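Local coordinates for protein tripeptidase (Staphylococcus aureus subsp. aureus, PDB 3RZA) that probably hydrolyses tripeptides as a metal-dependent peptidase of the M20 family, with zinc and calcium ions bound in the crystal, at residues M202-K207 / T280-M285; V288-A293 / A300-E305; V320-E325 / L385-I390. One frame throughout, in Å; residues are numbered along the deposited sequence. Where two conformers were deposited one is given.

Contact 1. Residues M202-K207 / T280-M285; sequences MLISAK and TQVKHM
Ile204 sits opposite the groove between Val282 and Met285: its CG2 meets the end of Met285, and its CD1 sits between Met285 CB and Val282. CG2 lies 3.5 Å from CE of selenomethionine Met285, the shortest approach of the contact, while CD1 comes within 3.8 Å of Met285 CB and 4.4 Å of Val282 CG1. With CG1 anti to the backbone N (chi1 174°), the ethyl branch of Ile204 points at the helix and CG2 toward Met285 CE. These contacts belong to one of two modelled conformers of Ile204, which makes the details of its branches less certain. A chi3 of 83° folds the Met285 methyl back toward the strand, and the two side chains cross at a slant. One turn earlier on the helix, Val282 CG2 receives Met202, also a selenomethionine, which stretches out almost at a right angle to it with SE 4.1 Å away.

The next shell holds these groups in place. Ile204 also leans on Val302 and Ala268, from the strands to each side of its own, and Met285 touches Ala268 and Met235. Leu203 points away from the helix and packs on Thr257 of the second subunit, so the sheet is faced by the helix on one side and reached by the partner chain on the other. Strand and helix segments run in the same direction, 4° apart, with axes 10.1 Å apart at their closest. That is the geometry of the helix in a beta-alpha-beta crossover lying over a central strand, here in the ferredoxin-like sandwich expected of the M20 family's smaller domain.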
# COMPACT_ATOMS: atom_id res chain seq x y z
N MSE A 202 21.69 -1.59 -7.52
CA MSE A 202 21.09 -2.78 -6.94
C MSE A 202 19.68 -2.49 -6.42
O MSE A 202 19.42 -1.40 -5.93
CB MSE A 202 21.97 -3.30 -5.81
CG MSE A 202 23.34 -3.70 -6.29
SE MSE A 202 24.25 -4.82 -5.07
CE MSE A 202 25.99 -4.98 -5.98
N LEU A 203 18.79 -3.47 -6.56
CA LEU A 203 17.45 -3.47 -5.93
C LEU A 203 17.59 -4.18 -4.60
O LEU A 203 18.33 -5.17 -4.52
CB LEU A 203 16.41 -4.19 -6.80
CG LEU A 203 16.16 -3.71 -8.25
CD1 LEU A 203 15.15 -4.61 -8.97
CD2 LEU A 203 15.70 -2.26 -8.28
N ILE A 204 16.99 -3.62 -3.55
CA ILE A 204 16.89 -4.29 -2.25
C ILE A 204 15.43 -4.26 -1.83
O ILE A 204 14.79 -3.21 -1.85
CB ILE A 204 17.84 -3.67 -1.16
CG1 ILE A 204 17.58 -4.31 0.22
CG2 ILE A 204 17.68 -2.18 -1.08
CD1 ILE A 204 18.74 -4.15 1.21
N SER A 205 14.88 -5.44 -1.54
CA SER A 205 13.53 -5.54 -1.02
C SER A 205 13.54 -6.23 0.34
O SER A 205 14.35 -7.12 0.58
CB SER A 205 12.66 -6.29 -2.00
OG SER A 205 12.61 -5.60 -3.24
N ALA A 206 12.64 -5.80 1.22
CA ALA A 206 12.54 -6.33 2.57
C ALA A 206 11.06 -6.64 2.91
O ALA A 206 10.18 -5.79 2.72
CB ALA A 206 13.13 -5.34 3.56
N LYS A 207 10.78 -7.88 3.31
CA LYS A 207 9.51 -8.26 3.94
C LYS A 207 9.73 -8.31 5.44
O LYS A 207 10.52 -9.15 5.93
CB LYS A 207 9.04 -9.61 3.43
CG LYS A 207 7.78 -10.16 4.12
CD LYS A 207 7.26 -11.31 3.34
CE LYS A 207 6.36 -12.19 4.15
NZ LYS A 207 6.04 -13.41 3.35
N THR A 280 28.89 -2.16 0.43
CA THR A 280 28.85 -1.66 1.82
C THR A 280 27.50 -1.09 2.17
O THR A 280 26.97 -1.42 3.20
CB THR A 280 29.89 -0.57 2.08
OG1 THR A 280 31.18 -1.07 1.75
CG2 THR A 280 29.89 -0.13 3.53
N GLN A 281 26.93 -0.28 1.28
CA GLN A 281 25.61 0.32 1.46
C GLN A 281 24.50 -0.74 1.54
O GLN A 281 23.63 -0.67 2.44
CB GLN A 281 25.30 1.31 0.29
CG GLN A 281 23.91 2.01 0.31
CD GLN A 281 23.63 2.75 1.61
OE1 GLN A 281 24.56 3.25 2.24
NE2 GLN A 281 22.35 2.78 2.04
N VAL A 282 24.53 -1.69 0.61
CA VAL A 282 23.51 -2.76 0.58
C VAL A 282 23.65 -3.71 1.79
O VAL A 282 22.64 -4.15 2.36
CB VAL A 282 23.53 -3.52 -0.77
CG1 VAL A 282 22.67 -4.78 -0.71
CG2 VAL A 282 23.05 -2.58 -1.89
N LYS A 283 24.88 -3.99 2.21
CA LYS A 283 25.10 -4.74 3.45
C LYS A 283 24.56 -3.96 4.64
O LYS A 283 23.89 -4.53 5.51
CB LYS A 283 26.59 -5.06 3.66
CG LYS A 283 26.87 -6.06 4.82
CD LYS A 283 28.34 -6.01 5.28
CE LYS A 283 28.70 -7.06 6.35
NZ LYS A 283 27.56 -7.62 7.09
N HIS A 284 24.89 -2.66 4.69
CA HIS A 284 24.38 -1.76 5.74
C HIS A 284 22.84 -1.78 5.87
O HIS A 284 22.33 -1.92 6.99
CB HIS A 284 24.89 -0.33 5.52
CG HIS A 284 24.19 0.70 6.34
ND1 HIS A 284 24.34 0.76 7.70
CD2 HIS A 284 23.36 1.71 6.00
CE1 HIS A 284 23.63 1.77 8.18
NE2 HIS A 284 23.02 2.36 7.16
N MSE A 285 22.15 -1.68 4.73
CA MSE A 285 20.66 -1.68 4.69
C MSE A 285 20.10 -3.04 5.13
O MSE A 285 19.23 -3.12 5.99
CB MSE A 285 20.17 -1.35 3.28
CG MSE A 285 20.49 0.07 2.81
SE MSE A 285 20.26 0.31 0.88
CE MSE A 285 18.38 0.62 0.92

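Contact 2. Residues V288-A293 / A300-E305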
# COMPACT_ATOMS: atom_id res chain seq x y z
N VAL A 288 20.73 -3.47 8.94
CA VAL A 288 19.84 -2.63 9.74
C VAL A 288 18.40 -3.18 9.78
O VAL A 288 17.80 -3.24 10.85
CB VAL A 288 19.89 -1.14 9.29
CG1 VAL A 288 18.77 -0.36 9.92
CG2 VAL A 288 21.25 -0.52 9.70
N PHE A 289 17.88 -3.64 8.64
CA PHE A 289 16.58 -4.33 8.61
C PHE A 289 16.53 -5.57 9.50
O PHE A 289 15.64 -5.70 10.33
CB PHE A 289 16.19 -4.75 7.16
CG PHE A 289 15.66 -3.63 6.31
CD1 PHE A 289 14.61 -2.82 6.75
CD2 PHE A 289 16.18 -3.40 5.04
CE1 PHE A 289 14.10 -1.80 5.97
CE2 PHE A 289 15.66 -2.39 4.23
CZ PHE A 289 14.61 -1.57 4.71
N GLU A 290 17.52 -6.45 9.34
CA GLU A 290 17.58 -7.72 10.07
C GLU A 290 17.73 -7.53 11.58
O GLU A 290 16.92 -8.07 12.36
CB GLU A 290 18.69 -8.59 9.50
CG GLU A 290 18.37 -9.11 8.07
CD GLU A 290 19.48 -9.98 7.45
OE1 GLU A 290 20.64 -9.91 7.92
OE2 GLU A 290 19.19 -10.73 6.47
N THR A 291 18.68 -6.68 11.99
CA THR A 291 18.94 -6.44 13.41
C THR A 291 17.82 -5.64 14.09
O THR A 291 17.51 -5.93 15.23
CB THR A 291 20.30 -5.74 13.66
OG1 THR A 291 20.33 -4.50 12.96
CG2 THR A 291 21.43 -6.58 13.18
N THR A 292 17.21 -4.67 13.38
CA THR A 292 16.08 -3.91 13.93
C THR A 292 14.83 -4.79 14.14
O THR A 292 14.17 -4.69 15.20
CB THR A 292 15.69 -2.71 13.04
OG1 THR A 292 16.82 -1.85 12.91
CG2 THR A 292 14.51 -1.90 13.66
N ALA A 293 14.51 -5.61 13.13
CA ALA A 293 13.42 -6.58 13.22
C ALA A 293 13.61 -7.54 14.40
O ALA A 293 12.71 -7.74 15.21
CB ALA A 293 13.29 -7.37 11.91
N ALA A 300 13.04 -9.96 9.42
CA ALA A 300 13.22 -9.28 8.16
C ALA A 300 13.74 -10.30 7.18
O ALA A 300 14.77 -10.92 7.43
CB ALA A 300 14.22 -8.17 8.33
N GLU A 301 13.02 -10.48 6.08
CA GLU A 301 13.54 -11.18 4.90
C GLU A 301 14.00 -10.11 3.90
O GLU A 301 13.17 -9.32 3.44
CB GLU A 301 12.46 -12.06 4.27
CG GLU A 301 12.90 -12.84 3.00
CD GLU A 301 11.80 -13.68 2.39
OE1 GLU A 301 10.65 -13.59 2.87
OE2 GLU A 301 12.07 -14.44 1.42
N VAL A 302 15.29 -10.11 3.56
CA VAL A 302 15.90 -9.12 2.66
C VAL A 302 16.42 -9.86 1.44
O VAL A 302 17.09 -10.90 1.59
CB VAL A 302 17.00 -8.35 3.37
CG1 VAL A 302 17.69 -7.34 2.41
CG2 VAL A 302 16.41 -7.64 4.61
N THR A 303 16.01 -9.42 0.23
CA THR A 303 16.51 -9.99 -1.05
C THR A 303 17.11 -8.89 -1.89
O THR A 303 16.55 -7.79 -1.93
CB THR A 303 15.42 -10.73 -1.86
OG1 THR A 303 14.33 -9.85 -2.16
CG2 THR A 303 14.90 -11.94 -1.09
N VAL A 304 18.24 -9.19 -2.56
CA VAL A 304 19.00 -8.22 -3.35
C VAL A 304 19.09 -8.70 -4.81
O VAL A 304 19.11 -9.92 -5.08
CB VAL A 304 20.42 -8.00 -2.75
CG1 VAL A 304 21.22 -6.97 -3.54
CG2 VAL A 304 20.33 -7.58 -1.28
N GLU A 305 19.16 -7.75 -5.74
CA GLU A 305 19.35 -8.05 -7.15
C GLU A 305 20.20 -6.93 -7.77
O GLU A 305 19.91 -5.76 -7.52
CB GLU A 305 18.00 -8.11 -7.82
CG GLU A 305 17.98 -8.73 -9.15
CD GLU A 305 16.67 -8.48 -9.84
OE1 GLU A 305 15.63 -8.88 -9.28
OE2 GLU A 305 16.68 -7.84 -10.92
O HOH W 1 17.06 -11.85 5.12
O HOH W 2 15.33 -10.44 11.19
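Ala300 presses its methyl into the helix between Phe289, Glu290 and Ala293, and here the contact is tight. CB of Ala300 reaches 3.5 Å from Phe289 O and 3.8 Å from Ala293 CB, distances that small side chains permit where the helix and strand backbones draw together, with the CA atoms of Glu290 and Ala300 only 5.0 Å apart. Further along the strand, Val302 adds CG2 at 3.9 Å from Phe289 CB, while the Phe289 ring is carried past toward Ala206 and Ala231.

The other side is wet. Glu290 places CG beside its own backbone N (chi1 -69°) and then runs on extended, which carries the carboxylate out to the solvent side, near Val302 N. One water donates to Glu290 OE2 at 2.8 Å and accepts from Val302 N; its link to Ala300 O is weak. A second water accepts from Ala300 N at 2.9 Å and donates to Glu290 O. Glu301, Thr303 and Glu305, by contrast, pair with strand 194-209. Small apolar groups thus allow the backbones to come close, and the polar backbone atoms at the margin are satisfied through water, without a direct helix-to-strand hydrogen bond.

Contact 3. Residues V320-E325 / L385-I390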
# COMPACT_ATOMS: atom_id res chain seq x y z
N VAL A 320 36.95 7.87 -25.75
CA VAL A 320 36.58 9.15 -25.13
C VAL A 320 37.08 10.32 -25.96
O VAL A 320 36.34 11.27 -26.23
CB VAL A 320 37.13 9.27 -23.69
CG1 VAL A 320 36.72 10.60 -23.06
CG2 VAL A 320 36.69 8.09 -22.80
N LYS A 321 38.35 10.25 -26.36
CA LYS A 321 38.98 11.32 -27.16
C LYS A 321 38.32 11.55 -28.52
O LYS A 321 38.14 12.69 -28.93
CB LYS A 321 40.48 11.04 -27.33
CG LYS A 321 41.29 11.09 -26.00
CD LYS A 321 41.62 12.54 -25.60
CE LYS A 321 41.73 12.77 -24.07
NZ LYS A 321 40.42 13.13 -23.39
N ILE A 322 37.93 10.48 -29.19
CA ILE A 322 37.18 10.58 -30.47
C ILE A 322 35.78 11.24 -30.28
O ILE A 322 35.38 12.10 -31.08
CB ILE A 322 37.10 9.21 -31.18
CG1 ILE A 322 38.51 8.76 -31.63
CG2 ILE A 322 36.17 9.28 -32.37
CD1 ILE A 322 38.63 7.24 -31.91
N ALA A 323 35.09 10.90 -29.19
CA ALA A 323 33.78 11.55 -28.88
C ALA A 323 33.93 13.06 -28.61
O ALA A 323 33.13 13.89 -29.09
CB ALA A 323 33.09 10.87 -27.68
N GLN A 324 34.96 13.40 -27.83
CA GLN A 324 35.24 14.79 -27.53
C GLN A 324 35.70 15.56 -28.79
O GLN A 324 35.27 16.68 -29.01
CB GLN A 324 36.29 14.92 -26.41
CG GLN A 324 35.80 14.51 -25.04
CD GLN A 324 36.89 14.71 -24.03
OE1 GLN A 324 37.88 13.98 -24.04
NE2 GLN A 324 36.77 15.74 -23.20
N GLU A 325 36.56 14.94 -29.61
CA GLU A 325 37.02 15.56 -30.89
C GLU A 325 35.84 15.87 -31.83
O GLU A 325 35.73 16.99 -32.35
CB GLU A 325 38.04 14.67 -31.61
CG GLU A 325 38.68 15.31 -32.89
CD GLU A 325 39.65 14.37 -33.64
OE1 GLU A 325 40.08 13.34 -33.07
OE2 GLU A 325 39.97 14.66 -34.81
N LEU A 385 28.20 10.99 -37.69
CA LEU A 385 28.95 11.01 -38.95
C LEU A 385 30.43 11.41 -38.73
O LEU A 385 31.33 10.83 -39.33
CB LEU A 385 28.29 11.96 -39.97
CG LEU A 385 29.04 12.12 -41.31
CD1 LEU A 385 29.25 10.74 -41.98
CD2 LEU A 385 28.31 13.07 -42.21
N GLU A 386 30.66 12.43 -37.89
CA GLU A 386 31.99 12.92 -37.61
C GLU A 386 32.84 11.87 -36.90
O GLU A 386 34.01 11.69 -37.23
CB GLU A 386 31.91 14.20 -36.79
CG GLU A 386 33.20 14.97 -36.66
CD GLU A 386 33.73 15.52 -37.98
OE1 GLU A 386 32.95 15.74 -38.93
OE2 GLU A 386 34.94 15.74 -38.05
N ILE A 387 32.23 11.15 -35.95
CA ILE A 387 32.90 10.04 -35.22
C ILE A 387 33.36 8.93 -36.17
O ILE A 387 34.48 8.44 -36.04
CB ILE A 387 31.97 9.44 -34.11
CG1 ILE A 387 31.84 10.42 -32.94
CG2 ILE A 387 32.49 8.06 -33.63
CD1 ILE A 387 30.79 10.05 -31.92
N ILE A 388 32.49 8.54 -37.11
CA ILE A 388 32.86 7.56 -38.15
C ILE A 388 34.04 8.05 -39.02
O ILE A 388 34.95 7.25 -39.33
CB ILE A 388 31.64 7.20 -39.06
CG1 ILE A 388 30.66 6.31 -38.30
CG2 ILE A 388 32.09 6.48 -40.34
CD1 ILE A 388 29.29 6.19 -39.00
N LYS A 389 34.03 9.35 -39.37
CA LYS A 389 35.14 9.96 -40.15
C LYS A 389 36.45 10.01 -39.37
O LYS A 389 37.51 9.76 -39.95
CB LYS A 389 34.78 11.40 -40.63
CG LYS A 389 33.76 11.47 -41.79
CD LYS A 389 33.42 12.94 -42.13
CE LYS A 389 32.92 13.07 -43.55
NZ LYS A 389 32.49 14.47 -43.91
N ILE A 390 36.38 10.35 -38.08
CA ILE A 390 37.57 10.45 -37.22
C ILE A 390 38.21 9.05 -37.01
O ILE A 390 39.42 8.91 -37.12
CB ILE A 390 37.26 11.12 -35.85
CG1 ILE A 390 36.94 12.62 -36.04
CG2 ILE A 390 38.45 10.97 -34.89
CD1 ILE A 390 36.10 13.24 -34.89
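Ile322 and Glu325 of one helix meet Ile387 and Ile390 of another in a helix-helix pair on the alpha/beta domain of this M20-family peptidase. The two helix segments cross at 127°, with axes 9.3 Å apart at their closest. Along 385-390, Leu385 comes first and packs on Val140 and Val143 of helix 128-147. Glu386 directs its CB toward helix 318-329, but its carboxylate is taken by Asn329, whose ND2 bonds to OE2. That oxygen lies 6.1 Å from Glu325 OE2, and the two like charges might modestly affect each other's ionisation, an effect Asn329 would partly offset for Glu386.

Ile387 is the first to touch: its CG2 lies 4.1 Å from CG2 of Ile322, and both residues also lean on Tyr183 of strand 181-184, so the pair reaches down to the sheet. Ile388 points away from helix 318-329 and packs on Val140 and Ile144 of helix 128-147.

Ile390 makes the broadest contact. With CG2 anti to the backbone N and CG1 beside it (chi1 -69°), both branches work. Ile390 and Ile322 run past each other in opposite directions, CG2 to CG2 3.8 Å, while Ile390 CD1 rests 3.9 Å from Glu325 CG. Glu325, extended throughout, lays its aliphatic chain and carboxylate obliquely over this isoleucine, and its OE1 ends 3.4 Å from Ile390 CG2.

Followed from the N terminus, the three contacts come strictly in series, none crossing or enclosing another. Contact 1 closes a long loop of 72 residues by bringing helix 275-295 back over strand 194-209. Contact 2 opens just three residues after it on the same helix and closes a short helix-to-strand connection of six residues into strand 299-312, which pairs with strand 194-209. The two therefore share a helix and a sheet, and their centres are about 7 Å apart. The chain then passes to the other side of the molecule, where contact 3 closes a loop of 59 residues between helix 318-329 and the C-terminal helix 374-393, its centre about 40 Å from that of contact 1.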